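Local coordinates for D-ribulose-5-phosphate 3-epimerase, putative (Plasmodium falciparum, PDB 1TQX), which probably interconverts D-ribulose 5-phosphate and D-xylulose 5-phosphate as a zinc-binding epimerase built on a TIM barrel, at residues A[42-47]-A[90-95]; A[119-124]-A[128-133]; A[154-159]-A[184-189]. One frame throughout, in Å; residues are numbered along the deposited sequence.

Interaction 1. Residues A[42-47]-A[90-95]; sequences MHFVPN and TFHFEA
At the C-terminal mouth of the TIM barrel, the loop that follows strand 34-40 reaches over the end of strand 88-92 and lays the ring of Phe44 against His92. The far end of the ring, atoms CE1, CZ and CE2, does the touching: CE2 of Phe44 stands 3.5 Å above one face of the imidazole, displaced toward its rim, and CZ of Phe44 lies 3.5 Å from CB of His92. With the planes inclined by 37°, the pair is oblique. Phe44 has CG anti to its backbone N (chi1 -176°), which extends the ring away from the loop and brings CE1 to 4.1 Å from CB of Ala95, just beyond the strand; CB of Glu94 sits at the ring edge. The imidazole is held at both nitrogens. ND1 of His92 donates to OE1 of Glu94 (3.0 Å, N-H...O angle 147°); OE1 lies near the imidazole plane, and the N-H meets it from the syn side, tilted out of the carboxylate plane. NE2 of His92 is hydrogen-bonded to NE2 of His70, a zinc ligand. His92 is thus a second-shell residue of the metal site. The other carboxylate oxygen, OE2 of Glu94, is bonded to OG1 of Thr125 and N of Lys122.

Interaction 2. Residues A[119-124]-A[128-133]; sequences ISIKPK and QKLVPI
Leu130, in the 3-10 turn that leads into helix 131-134, presses its two methyl groups against Ile121 and Ile119 on strand 116-121, in the layer between the barrel wall and the helix of a beta-alpha-beta unit that continues into strand 141-145. The fork of the leucine straddles one branch of Ile121: CD1 of Leu130 lies 3.8 Å from CG2 of Ile121, and CD2 of Leu130 is equally close at 3.8 Å to that same CG2. Ile121 has its CG1 in the position between backbone N and carbonyl carbon (chi1 47°), with CG2 beside the backbone N, and its CD1 also reaches CD1 of Leu130 at 4.0 Å. Two residues earlier on the strand, Ile119 is extended (chi1 -169°, chi2 170°) and passes Leu130 in the opposite sense, ending with CD1 against the methyls of Leu130 and Ile133. Ser120, between the two isoleucines, points away from this layer, and its OG is bonded to O of Leu143 on the neighbouring strand. Further out, helix 100-111 closes one flank, with Cys103 touching both Ile119 and Ile133, while Phe91 of strand 88-92 also packs on Ile119. Val127 and Lys163 touch Ile121. The terminal carbon of Ile119, CD1, lies 3.9 Å from CD2 of Leu130 and 3.8 Å from CD1 of Ile133.

Interaction 3. Residues A[154-159]-A[184-189]; sequences QSFMHD and IETTEI
Phe156 lays its ring against Thr186 in the first turn of helix 184-193. From the start of the side chain, CB of Phe156 already lies 3.7 Å from the methyl CG2 of Thr186. A trans chi1 of 178° swings the ring of Phe156 out toward the helix, and its near side meets the same methyl: CD2 of Phe156 comes to 3.4 Å from CG2 of Thr186, the shortest approach between the two segments. The rest of the ring spreads beneath CB of Thr186, which stands 3.7 Å from the ring centroid and only 11° off the normal, a CH-pi contact over the middle of the face. On the other side of the ring, CD1 of Phe156 is 4.2 Å from OG1 of Thr186, but that hydroxyl is engaged elsewhere, with N of Asn183 and O of Gly181. Toward the tip, CZ faces O of Thr186, and CE2 of Phe156 reaches CG2 of Ile189 obliquely at 4.3 Å. That methyl is shared: one turn along the helix from Thr186, Ile189 also meets the imidazole of His158, with NE2 of His158 3.8 Å from CG2 of Ile189 and the two side chains crossing at about a right angle. Met161 of helix 161-170 touches both Phe156 and Ile189. Phe156 joins the loop after strand 141-145 to the start of helix 184-193, which follows strand 175-179: neighbouring beta-alpha units of the TIM barrel, beside Gly181 and a few residues after Gly150-Gly153 in the sequence, residues predicted to bind substrate.

In the fold
All three contacts belong to one eight-stranded barrel, but in different layers. Interaction 2 is core: its four touching residues are buried and purely aliphatic, between the barrel wall and its outer helices. Interaction 1 is partly buried at the mouth and mixes an aromatic pair with hydrogen bonds that lead through His92 to a zinc ligand. Interaction 3 is a surface contact between a loop and a helix start, dominated by a CH-pi approach. Interactions 1 and 2 share neighbouring strands 88-92 and 116-121, tied by Phe91 O to Ser120 N and Glu94 OE2 to Lys122 N. Interaction 3 touches interaction 2 through Met157 and Pro123, whereas interactions 1 and 3 stay about 9 Å apart at their nearest atoms.

Interaction 1. Residues A[42-47]-A[90-95]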
ATOM      1  N   MET A  42      -1.856 -15.599  -7.759  1.00 19.87           N
ATOM      2  CA  MET A  42      -2.929 -16.454  -8.265  1.00 22.03           C
ATOM      3  C   MET A  42      -3.455 -17.435  -7.209  1.00 22.47           C
ATOM      4  O   MET A  42      -4.230 -18.342  -7.525  1.00 23.28           O
ATOM      5  CB  MET A  42      -2.449 -17.221  -9.505  1.00 24.61           C
ATOM      6  CG  MET A  42      -3.570 -17.883 -10.306  1.00 30.08           C
ATOM      7  SD  MET A  42      -4.881 -16.719 -10.786  1.00 30.67           S
ATOM      8  CE  MET A  42      -4.105 -15.916 -12.137  1.00 30.42           C
ATOM      9  N   HIS A  43      -3.024 -17.262  -5.961  1.00 21.23           N
ATOM     10  CA  HIS A  43      -3.494 -18.119  -4.873  1.00 21.60           C
ATOM     11  C   HIS A  43      -4.174 -17.288  -3.789  1.00 22.34           C
ATOM     12  O   HIS A  43      -5.339 -17.534  -3.462  1.00 23.64           O
ATOM     13  CB  HIS A  43      -2.344 -18.944  -4.278  1.00 20.76           C
ATOM     14  CG  HIS A  43      -1.854 -20.030  -5.186  1.00 20.97           C
ATOM     15  ND1 HIS A  43      -1.203 -19.769  -6.373  1.00 20.80           N
ATOM     16  CD2 HIS A  43      -1.928 -21.379  -5.085  1.00 20.74           C
ATOM     17  CE1 HIS A  43      -0.893 -20.910  -6.962  1.00 22.15           C
ATOM     18  NE2 HIS A  43      -1.323 -21.903  -6.202  1.00 19.66           N
ATOM     19  N   PHE A  44      -3.469 -16.306  -3.234  1.00 22.06           N
ATOM     20  CA  PHE A  44      -4.073 -15.466  -2.202  1.00 21.11           C
ATOM     21  C   PHE A  44      -5.187 -14.622  -2.823  1.00 21.47           C
ATOM     22  O   PHE A  44      -6.170 -14.287  -2.165  1.00 21.54           O
ATOM     23  CB  PHE A  44      -3.031 -14.557  -1.555  1.00 19.86           C
ATOM     24  CG  PHE A  44      -3.582 -13.738  -0.431  1.00 21.56           C
ATOM     25  CD1 PHE A  44      -3.871 -14.324   0.803  1.00 21.14           C
ATOM     26  CD2 PHE A  44      -3.877 -12.391  -0.620  1.00 21.62           C
ATOM     27  CE1 PHE A  44      -4.451 -13.577   1.832  1.00 20.42           C
ATOM     28  CE2 PHE A  44      -4.456 -11.642   0.400  1.00 21.50           C
ATOM     29  CZ  PHE A  44      -4.741 -12.237   1.626  1.00 21.19           C
ATOM     30  N   VAL A  45      -5.003 -14.262  -4.089  1.00 20.90           N
ATOM     31  CA  VAL A  45      -5.990 -13.510  -4.856  1.00 22.42           C
ATOM     32  C   VAL A  45      -5.981 -14.160  -6.243  1.00 23.04           C
ATOM     33  O   VAL A  45      -4.963 -14.712  -6.664  1.00 22.74           O
ATOM     34  CB  VAL A  45      -5.633 -12.005  -4.981  1.00 22.05           C
ATOM     35  CG1 VAL A  45      -5.800 -11.322  -3.635  1.00 23.29           C
ATOM     36  CG2 VAL A  45      -4.204 -11.836  -5.487  1.00 23.36           C
ATOM     37  N   PRO A  46      -7.116 -14.121  -6.962  1.00 23.48           N
ATOM     38  CA  PRO A  46      -7.212 -14.723  -8.298  1.00 22.40           C
ATOM     39  C   PRO A  46      -6.587 -13.926  -9.447  1.00 23.18           C
ATOM     40  O   PRO A  46      -7.232 -13.682 -10.473  1.00 20.84           O
ATOM     41  CB  PRO A  46      -8.719 -14.917  -8.472  1.00 23.59           C
ATOM     42  CG  PRO A  46      -9.272 -13.722  -7.783  1.00 25.45           C
ATOM     43  CD  PRO A  46      -8.435 -13.642  -6.508  1.00 23.13           C
ATOM     44  N   ASN A  47      -5.321 -13.551  -9.285  1.00 22.30           N
ATOM     45  CA  ASN A  47      -4.608 -12.780 -10.298  1.00 22.82           C
ATOM     46  C   ASN A  47      -3.103 -12.963 -10.084  1.00 21.98           C
ATOM     47  O   ASN A  47      -2.653 -13.123  -8.950  1.00 21.08           O
ATOM     48  CB  ASN A  47      -4.990 -11.297 -10.154  1.00 23.25           C
ATOM     49  CG  ASN A  47      -4.602 -10.457 -11.360  1.00 27.60           C
ATOM     50  OD1 ASN A  47      -4.800  -9.237 -11.361  1.00 31.20           O
ATOM     51  ND2 ASN A  47      -4.058 -11.094 -12.390  1.00 24.35           N
ATOM     52  N   THR A  90       4.581  -5.063   2.760  1.00 21.08           N
ATOM     53  CA  THR A  90       3.287  -5.152   3.429  1.00 20.04           C
ATOM     54  C   THR A  90       2.673  -6.520   3.166  1.00 19.93           C
ATOM     55  O   THR A  90       2.442  -6.891   2.014  1.00 18.79           O
ATOM     56  CB  THR A  90       2.325  -4.052   2.907  1.00 20.56           C
ATOM     57  OG1 THR A  90       2.858  -2.763   3.232  1.00 19.50           O
ATOM     58  CG2 THR A  90       0.934  -4.197   3.531  1.00 19.04           C
ATOM     59  N   PHE A  91       2.425  -7.282   4.229  1.00 19.81           N
ATOM     60  CA  PHE A  91       1.827  -8.602   4.061  1.00 20.27           C
ATOM     61  C   PHE A  91       0.406  -8.591   4.607  1.00 20.56           C
ATOM     62  O   PHE A  91       0.019  -7.663   5.323  1.00 19.46           O
ATOM     63  CB  PHE A  91       2.676  -9.679   4.765  1.00 20.69           C
ATOM     64  CG  PHE A  91       2.745  -9.534   6.261  1.00 20.66           C
ATOM     65  CD1 PHE A  91       1.783 -10.127   7.078  1.00 22.61           C
ATOM     66  CD2 PHE A  91       3.787  -8.829   6.856  1.00 20.50           C
ATOM     67  CE1 PHE A  91       1.861 -10.019   8.471  1.00 21.66           C
ATOM     68  CE2 PHE A  91       3.870  -8.717   8.250  1.00 21.46           C
ATOM     69  CZ  PHE A  91       2.904  -9.314   9.054  1.00 21.57           C
ATOM     70  N   HIS A  92      -0.376  -9.609   4.255  1.00 19.81           N
ATOM     71  CA  HIS A  92      -1.755  -9.687   4.715  1.00 19.27           C
ATOM     72  C   HIS A  92      -1.950 -10.445   6.015  1.00 20.85           C
ATOM     73  O   HIS A  92      -1.404 -11.526   6.211  1.00 21.15           O
ATOM     74  CB  HIS A  92      -2.642 -10.295   3.622  1.00 19.87           C
ATOM     75  CG  HIS A  92      -3.210  -9.276   2.683  1.00 20.30           C
ATOM     76  ND1 HIS A  92      -4.394  -8.613   2.936  1.00 19.86           N
ATOM     77  CD2 HIS A  92      -2.709  -8.731   1.550  1.00 19.80           C
ATOM     78  CE1 HIS A  92      -4.592  -7.699   2.004  1.00 20.69           C
ATOM     79  NE2 HIS A  92      -3.582  -7.748   1.151  1.00 20.78           N
ATOM     80  N   PHE A  93      -2.739  -9.846   6.903  1.00 20.89           N
ATOM     81  CA  PHE A  93      -3.073 -10.432   8.196  1.00 21.37           C
ATOM     82  C   PHE A  93      -3.681 -11.805   7.911  1.00 22.55           C
ATOM     83  O   PHE A  93      -3.402 -12.779   8.612  1.00 23.14           O
ATOM     84  CB  PHE A  93      -4.085  -9.508   8.900  1.00 21.36           C
ATOM     85  CG  PHE A  93      -4.511  -9.958  10.282  1.00 22.51           C
ATOM     86  CD1 PHE A  93      -3.580 -10.163  11.295  1.00 22.89           C
ATOM     87  CD2 PHE A  93      -5.865 -10.091  10.586  1.00 22.99           C
ATOM     88  CE1 PHE A  93      -3.994 -10.487  12.594  1.00 23.92           C
ATOM     89  CE2 PHE A  93      -6.285 -10.414  11.880  1.00 23.67           C
ATOM     90  CZ  PHE A  93      -5.346 -10.610  12.882  1.00 24.54           C
ATOM     91  N   GLU A  94      -4.493 -11.876   6.856  1.00 21.74           N
ATOM     92  CA  GLU A  94      -5.157 -13.122   6.480  1.00 23.08           C
ATOM     93  C   GLU A  94      -4.214 -14.188   5.935  1.00 22.98           C
ATOM     94  O   GLU A  94      -4.501 -15.381   6.034  1.00 25.13           O
ATOM     95  CB  GLU A  94      -6.262 -12.855   5.448  1.00 22.72           C
ATOM     96  CG  GLU A  94      -7.309 -11.833   5.890  1.00 23.21           C
ATOM     97  CD  GLU A  94      -6.887 -10.407   5.599  1.00 23.64           C
ATOM     98  OE1 GLU A  94      -5.757 -10.214   5.107  1.00 23.21           O
ATOM     99  OE2 GLU A  94      -7.681  -9.476   5.855  1.00 22.86           O
ATOM    100  N   ALA A  95      -3.096 -13.767   5.352  1.00 22.81           N
ATOM    101  CA  ALA A  95      -2.139 -14.718   4.795  1.00 23.71           C
ATOM    102  C   ALA A  95      -1.512 -15.570   5.901  1.00 23.18           C
ATOM    103  O   ALA A  95      -1.051 -16.685   5.648  1.00 25.22           O
ATOM    104  CB  ALA A  95      -1.052 -13.977   4.017  1.00 22.72           C
TER

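Interaction 2. Residues A[119-124]-A[128-133]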
ATOM      1  N   ILE A 119       1.049  -4.020   7.277  1.00 21.31           N
ATOM      2  CA  ILE A 119       0.159  -5.164   7.397  1.00 21.57           C
ATOM      3  C   ILE A 119      -1.174  -4.715   6.810  1.00 20.86           C
ATOM      4  O   ILE A 119      -1.631  -3.599   7.068  1.00 20.51           O
ATOM      5  CB  ILE A 119      -0.011  -5.634   8.870  1.00 21.99           C
ATOM      6  CG1 ILE A 119      -0.725  -6.989   8.892  1.00 23.02           C
ATOM      7  CG2 ILE A 119      -0.805  -4.609   9.681  1.00 21.41           C
ATOM      8  CD1 ILE A 119      -0.737  -7.666  10.260  1.00 21.62           C
ATOM      9  N   SER A 120      -1.780  -5.574   6.000  1.00 20.58           N
ATOM     10  CA  SER A 120      -3.039  -5.234   5.363  1.00 20.79           C
ATOM     11  C   SER A 120      -4.200  -6.131   5.785  1.00 21.80           C
ATOM     12  O   SER A 120      -4.004  -7.292   6.157  1.00 21.77           O
ATOM     13  CB  SER A 120      -2.876  -5.291   3.839  1.00 19.97           C
ATOM     14  OG  SER A 120      -4.063  -4.887   3.171  1.00 22.30           O
ATOM     15  N   ILE A 121      -5.403  -5.563   5.736  1.00 21.44           N
ATOM     16  CA  ILE A 121      -6.631  -6.279   6.061  1.00 22.85           C
ATOM     17  C   ILE A 121      -7.646  -6.065   4.940  1.00 23.45           C
ATOM     18  O   ILE A 121      -7.796  -4.953   4.429  1.00 21.53           O
ATOM     19  CB  ILE A 121      -7.271  -5.798   7.396  1.00 23.06           C
ATOM     20  CG1 ILE A 121      -7.320  -4.269   7.438  1.00 24.86           C
ATOM     21  CG2 ILE A 121      -6.523  -6.389   8.582  1.00 21.96           C
ATOM     22  CD1 ILE A 121      -8.019  -3.709   8.667  1.00 26.94           C
ATOM     23  N   LYS A 122      -8.334  -7.137   4.561  1.00 23.45           N
ATOM     24  CA  LYS A 122      -9.340  -7.074   3.511  1.00 24.56           C
ATOM     25  C   LYS A 122     -10.649  -6.494   4.066  1.00 24.67           C
ATOM     26  O   LYS A 122     -10.840  -6.418   5.280  1.00 24.39           O
ATOM     27  CB  LYS A 122      -9.551  -8.471   2.917  1.00 23.39           C
ATOM     28  CG  LYS A 122      -8.278  -9.038   2.286  1.00 27.73           C
ATOM     29  CD  LYS A 122      -8.530 -10.250   1.395  1.00 28.90           C
ATOM     30  CE  LYS A 122      -8.919 -11.484   2.187  1.00 30.68           C
ATOM     31  NZ  LYS A 122      -9.165 -12.666   1.298  1.00 30.58           N
ATOM     32  N   PRO A 123     -11.563  -6.074   3.180  1.00 25.58           N
ATOM     33  CA  PRO A 123     -12.847  -5.494   3.589  1.00 25.37           C
ATOM     34  C   PRO A 123     -13.603  -6.192   4.719  1.00 25.66           C
ATOM     35  O   PRO A 123     -14.069  -5.538   5.648  1.00 26.03           O
ATOM     36  CB  PRO A 123     -13.639  -5.477   2.286  1.00 24.95           C
ATOM     37  CG  PRO A 123     -12.562  -5.208   1.265  1.00 25.22           C
ATOM     38  CD  PRO A 123     -11.467  -6.148   1.708  1.00 24.60           C
ATOM     39  N   LYS A 124     -13.722  -7.513   4.644  1.00 26.57           N
ATOM     40  CA  LYS A 124     -14.453  -8.260   5.662  1.00 29.61           C
ATOM     41  C   LYS A 124     -13.707  -8.543   6.965  1.00 29.72           C
ATOM     42  O   LYS A 124     -14.282  -9.122   7.884  1.00 30.91           O
ATOM     43  CB  LYS A 124     -14.953  -9.586   5.076  1.00 32.54           C
ATOM     44  CG  LYS A 124     -15.830  -9.423   3.843  1.00 37.01           C
ATOM     45  CD  LYS A 124     -16.251 -10.776   3.291  1.00 42.18           C
ATOM     46  CE  LYS A 124     -17.024 -10.629   1.992  1.00 43.67           C
ATOM     47  NZ  LYS A 124     -17.383 -11.953   1.422  1.00 45.87           N
ATOM     48  N   GLN A 128     -10.089  -4.322  14.686  1.00 32.18           N
ATOM     49  CA  GLN A 128      -9.703  -4.503  16.079  1.00 33.92           C
ATOM     50  C   GLN A 128      -8.823  -5.719  16.315  1.00 31.80           C
ATOM     51  O   GLN A 128      -8.112  -5.791  17.316  1.00 30.43           O
ATOM     52  CB  GLN A 128     -10.946  -4.561  16.970  1.00 37.05           C
ATOM     53  CG  GLN A 128     -11.782  -3.291  16.898  1.00 42.89           C
ATOM     54  CD  GLN A 128     -12.807  -3.199  18.010  1.00 46.90           C
ATOM     55  OE1 GLN A 128     -12.459  -3.113  19.188  1.00 48.87           O
ATOM     56  NE2 GLN A 128     -14.082  -3.219  17.640  1.00 48.63           N
ATOM     57  N   LYS A 129      -8.856  -6.672  15.390  1.00 31.06           N
ATOM     58  CA  LYS A 129      -8.032  -7.866  15.529  1.00 30.91           C
ATOM     59  C   LYS A 129      -6.549  -7.529  15.389  1.00 28.95           C
ATOM     60  O   LYS A 129      -5.694  -8.335  15.752  1.00 29.62           O
ATOM     61  CB  LYS A 129      -8.412  -8.911  14.479  1.00 31.85           C
ATOM     62  CG  LYS A 129      -9.755  -9.592  14.704  1.00 36.62           C
ATOM     63  CD  LYS A 129     -10.090 -10.485  13.517  1.00 37.41           C
ATOM     64  CE  LYS A 129     -11.477 -11.101  13.621  1.00 40.64           C
ATOM     65  NZ  LYS A 129     -11.450 -12.460  14.210  1.00 42.03           N
ATOM     66  N   LEU A 130      -6.246  -6.344  14.863  1.00 27.32           N
ATOM     67  CA  LEU A 130      -4.853  -5.925  14.673  1.00 26.78           C
ATOM     68  C   LEU A 130      -4.212  -5.296  15.910  1.00 27.28           C
ATOM     69  O   LEU A 130      -2.987  -5.186  15.988  1.00 24.68           O
ATOM     70  CB  LEU A 130      -4.747  -4.914  13.524  1.00 25.17           C
ATOM     71  CG  LEU A 130      -5.106  -5.336  12.097  1.00 24.78           C
ATOM     72  CD1 LEU A 130      -4.898  -4.148  11.176  1.00 25.31           C
ATOM     73  CD2 LEU A 130      -4.235  -6.507  11.651  1.00 24.37           C
ATOM     74  N   VAL A 131      -5.034  -4.875  16.866  1.00 27.81           N
ATOM     75  CA  VAL A 131      -4.525  -4.225  18.070  1.00 28.69           C
ATOM     76  C   VAL A 131      -3.304  -4.882  18.728  1.00 29.04           C
ATOM     77  O   VAL A 131      -2.306  -4.213  18.993  1.00 29.57           O
ATOM     78  CB  VAL A 131      -5.650  -4.049  19.114  1.00 29.22           C
ATOM     79  CG1 VAL A 131      -5.092  -3.440  20.394  1.00 30.31           C
ATOM     80  CG2 VAL A 131      -6.731  -3.139  18.544  1.00 29.88           C
ATOM     81  N   PRO A 132      -3.360  -6.195  18.997  1.00 30.16           N
ATOM     82  CA  PRO A 132      -2.203  -6.843  19.627  1.00 30.67           C
ATOM     83  C   PRO A 132      -0.901  -6.625  18.849  1.00 31.81           C
ATOM     84  O   PRO A 132       0.159  -6.392  19.434  1.00 30.90           O
ATOM     85  CB  PRO A 132      -2.613  -8.312  19.667  1.00 31.81           C
ATOM     86  CG  PRO A 132      -4.105  -8.235  19.817  1.00 31.60           C
ATOM     87  CD  PRO A 132      -4.466  -7.151  18.827  1.00 29.50           C
ATOM     88  N   ILE A 133      -0.985  -6.693  17.525  1.00 30.61           N
ATOM     89  CA  ILE A 133       0.193  -6.506  16.688  1.00 30.52           C
ATOM     90  C   ILE A 133       0.629  -5.049  16.658  1.00 29.58           C
ATOM     91  O   ILE A 133       1.811  -4.738  16.814  1.00 28.96           O
ATOM     92  CB  ILE A 133      -0.075  -6.946  15.240  1.00 32.96           C
ATOM     93  CG1 ILE A 133      -0.596  -8.383  15.220  1.00 34.92           C
ATOM     94  CG2 ILE A 133       1.209  -6.837  14.426  1.00 32.38           C
ATOM     95  CD1 ILE A 133      -1.158  -8.812  13.877  1.00 35.72           C
TER

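Interaction 3. Residues A[154-159]-A[184-189]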
ATOM      1  N   GLN A 154     -12.227  -1.116  -9.511  1.00 34.55           N
ATOM      2  CA  GLN A 154     -13.431  -1.316  -8.701  1.00 33.36           C
ATOM      3  C   GLN A 154     -13.790  -0.050  -7.922  1.00 32.69           C
ATOM      4  O   GLN A 154     -12.976   0.869  -7.816  1.00 31.21           O
ATOM      5  CB  GLN A 154     -13.226  -2.470  -7.728  1.00 33.49           C
ATOM      6  CG  GLN A 154     -12.693  -3.738  -8.366  1.00 33.88           C
ATOM      7  CD  GLN A 154     -12.557  -4.859  -7.360  1.00 35.46           C
ATOM      8  OE1 GLN A 154     -13.552  -5.358  -6.839  1.00 34.85           O
ATOM      9  NE2 GLN A 154     -11.323  -5.250  -7.071  1.00 35.63           N
ATOM     10  N   SER A 155     -14.999  -0.014  -7.364  1.00 31.70           N
ATOM     11  CA  SER A 155     -15.462   1.159  -6.628  1.00 32.04           C
ATOM     12  C   SER A 155     -15.108   1.220  -5.140  1.00 30.28           C
ATOM     13  O   SER A 155     -15.187   0.229  -4.413  1.00 29.84           O
ATOM     14  CB  SER A 155     -16.976   1.315  -6.798  1.00 34.14           C
ATOM     15  OG  SER A 155     -17.666   0.213  -6.243  1.00 42.05           O
ATOM     16  N   PHE A 156     -14.725   2.415  -4.709  1.00 29.95           N
ATOM     17  CA  PHE A 156     -14.346   2.711  -3.328  1.00 29.42           C
ATOM     18  C   PHE A 156     -15.472   2.344  -2.358  1.00 29.69           C
ATOM     19  O   PHE A 156     -16.621   2.743  -2.553  1.00 27.05           O
ATOM     20  CB  PHE A 156     -14.034   4.210  -3.231  1.00 28.63           C
ATOM     21  CG  PHE A 156     -13.679   4.694  -1.850  1.00 28.42           C
ATOM     22  CD1 PHE A 156     -12.398   4.512  -1.337  1.00 28.94           C
ATOM     23  CD2 PHE A 156     -14.613   5.391  -1.085  1.00 28.45           C
ATOM     24  CE1 PHE A 156     -12.050   5.024  -0.088  1.00 28.41           C
ATOM     25  CE2 PHE A 156     -14.275   5.907   0.164  1.00 28.97           C
ATOM     26  CZ  PHE A 156     -12.991   5.724   0.662  1.00 29.10           C
ATOM     27  N   MET A 157     -15.138   1.585  -1.316  1.00 27.83           N
ATOM     28  CA  MET A 157     -16.120   1.189  -0.312  1.00 30.59           C
ATOM     29  C   MET A 157     -16.095   2.194   0.832  1.00 30.75           C
ATOM     30  O   MET A 157     -15.212   2.153   1.688  1.00 29.64           O
ATOM     31  CB  MET A 157     -15.802  -0.208   0.221  1.00 29.66           C
ATOM     32  CG  MET A 157     -15.916  -1.301  -0.820  1.00 31.72           C
ATOM     33  SD  MET A 157     -15.294  -2.888  -0.223  1.00 34.06           S
ATOM     34  CE  MET A 157     -16.528  -3.283   1.037  1.00 35.61           C
ATOM     35  N   HIS A 158     -17.069   3.098   0.839  1.00 30.48           N
ATOM     36  CA  HIS A 158     -17.143   4.126   1.868  1.00 32.53           C
ATOM     37  C   HIS A 158     -17.321   3.549   3.272  1.00 30.84           C
ATOM     38  O   HIS A 158     -16.955   4.185   4.259  1.00 29.78           O
ATOM     39  CB  HIS A 158     -18.290   5.094   1.552  1.00 36.95           C
ATOM     40  CG  HIS A 158     -18.269   6.351   2.366  1.00 42.73           C
ATOM     41  ND1 HIS A 158     -18.415   6.357   3.738  1.00 44.67           N
ATOM     42  CD2 HIS A 158     -18.122   7.646   1.999  1.00 44.37           C
ATOM     43  CE1 HIS A 158     -18.357   7.601   4.180  1.00 45.02           C
ATOM     44  NE2 HIS A 158     -18.179   8.403   3.145  1.00 44.61           N
ATOM     45  N   ASP A 159     -17.872   2.343   3.364  1.00 30.45           N
ATOM     46  CA  ASP A 159     -18.095   1.722   4.663  1.00 31.62           C
ATOM     47  C   ASP A 159     -16.810   1.249   5.355  1.00 30.26           C
ATOM     48  O   ASP A 159     -16.855   0.729   6.467  1.00 27.48           O
ATOM     49  CB  ASP A 159     -19.091   0.564   4.527  1.00 36.53           C
ATOM     50  CG  ASP A 159     -18.553  -0.582   3.692  1.00 41.28           C
ATOM     51  OD1 ASP A 159     -17.785  -0.331   2.739  1.00 43.79           O
ATOM     52  OD2 ASP A 159     -18.923  -1.741   3.980  1.00 44.97           O
ATOM     53  N   ILE A 184      -9.842  11.753  -6.671  1.00 22.84           N
ATOM     54  CA  ILE A 184      -9.806  13.023  -5.942  1.00 21.99           C
ATOM     55  C   ILE A 184     -10.826  13.098  -4.804  1.00 22.79           C
ATOM     56  O   ILE A 184     -10.481  13.473  -3.679  1.00 21.45           O
ATOM     57  CB  ILE A 184      -9.985  14.227  -6.902  1.00 21.51           C
ATOM     58  CG1 ILE A 184      -8.714  14.396  -7.739  1.00 23.02           C
ATOM     59  CG2 ILE A 184     -10.276  15.510  -6.111  1.00 18.95           C
ATOM     60  CD1 ILE A 184      -8.788  15.499  -8.785  1.00 24.67           C
ATOM     61  N   GLU A 185     -12.067  12.714  -5.082  1.00 22.97           N
ATOM     62  CA  GLU A 185     -13.113  12.776  -4.069  1.00 25.04           C
ATOM     63  C   GLU A 185     -12.967  11.775  -2.925  1.00 24.95           C
ATOM     64  O   GLU A 185     -13.185  12.129  -1.763  1.00 22.91           O
ATOM     65  CB  GLU A 185     -14.493  12.607  -4.709  1.00 27.80           C
ATOM     66  CG  GLU A 185     -15.636  12.884  -3.734  1.00 33.10           C
ATOM     67  CD  GLU A 185     -17.011  12.741  -4.357  1.00 34.74           C
ATOM     68  OE1 GLU A 185     -17.999  13.055  -3.664  1.00 37.73           O
ATOM     69  OE2 GLU A 185     -17.107  12.315  -5.526  1.00 35.39           O
ATOM     70  N   THR A 186     -12.615  10.528  -3.237  1.00 23.89           N
ATOM     71  CA  THR A 186     -12.472   9.528  -2.182  1.00 24.34           C
ATOM     72  C   THR A 186     -11.169   9.698  -1.402  1.00 23.43           C
ATOM     73  O   THR A 186     -11.017   9.149  -0.307  1.00 24.89           O
ATOM     74  CB  THR A 186     -12.600   8.084  -2.724  1.00 23.57           C
ATOM     75  OG1 THR A 186     -11.599   7.840  -3.717  1.00 25.29           O
ATOM     76  CG2 THR A 186     -13.989   7.882  -3.343  1.00 24.76           C
ATOM     77  N   THR A 187     -10.232  10.464  -1.953  1.00 23.31           N
ATOM     78  CA  THR A 187      -8.986  10.725  -1.243  1.00 23.07           C
ATOM     79  C   THR A 187      -9.329  11.730  -0.140  1.00 24.19           C
ATOM     80  O   THR A 187      -8.880  11.597   1.001  1.00 23.50           O
ATOM     81  CB  THR A 187      -7.901  11.327  -2.171  1.00 23.26           C
ATOM     82  OG1 THR A 187      -7.387  10.311  -3.044  1.00 21.73           O
ATOM     83  CG2 THR A 187      -6.758  11.899  -1.349  1.00 21.83           C
ATOM     84  N   GLU A 188     -10.138  12.730  -0.481  1.00 26.15           N
ATOM     85  CA  GLU A 188     -10.539  13.733   0.501  1.00 27.46           C
ATOM     86  C   GLU A 188     -11.314  13.048   1.620  1.00 26.25           C
ATOM     87  O   GLU A 188     -11.115  13.346   2.794  1.00 26.70           O
ATOM     88  CB  GLU A 188     -11.412  14.818  -0.138  1.00 31.75           C
ATOM     89  CG  GLU A 188     -11.687  15.991   0.810  1.00 37.30           C
ATOM     90  CD  GLU A 188     -12.476  17.128   0.170  1.00 42.07           C
ATOM     91  OE1 GLU A 188     -12.692  18.153   0.855  1.00 43.98           O
ATOM     92  OE2 GLU A 188     -12.882  17.000  -1.004  1.00 41.30           O
ATOM     93  N   ILE A 189     -12.200  12.131   1.250  1.00 26.70           N
ATOM     94  CA  ILE A 189     -12.980  11.402   2.241  1.00 25.88           C
ATOM     95  C   ILE A 189     -12.064  10.566   3.137  1.00 26.18           C
ATOM     96  O   ILE A 189     -12.213  10.561   4.360  1.00 25.82           O
ATOM     97  CB  ILE A 189     -13.996  10.458   1.568  1.00 26.59           C
ATOM     98  CG1 ILE A 189     -15.106  11.274   0.897  1.00 28.77           C
ATOM     99  CG2 ILE A 189     -14.574   9.494   2.600  1.00 25.78           C
ATOM    100  CD1 ILE A 189     -16.097  10.425   0.117  1.00 28.55           C
TER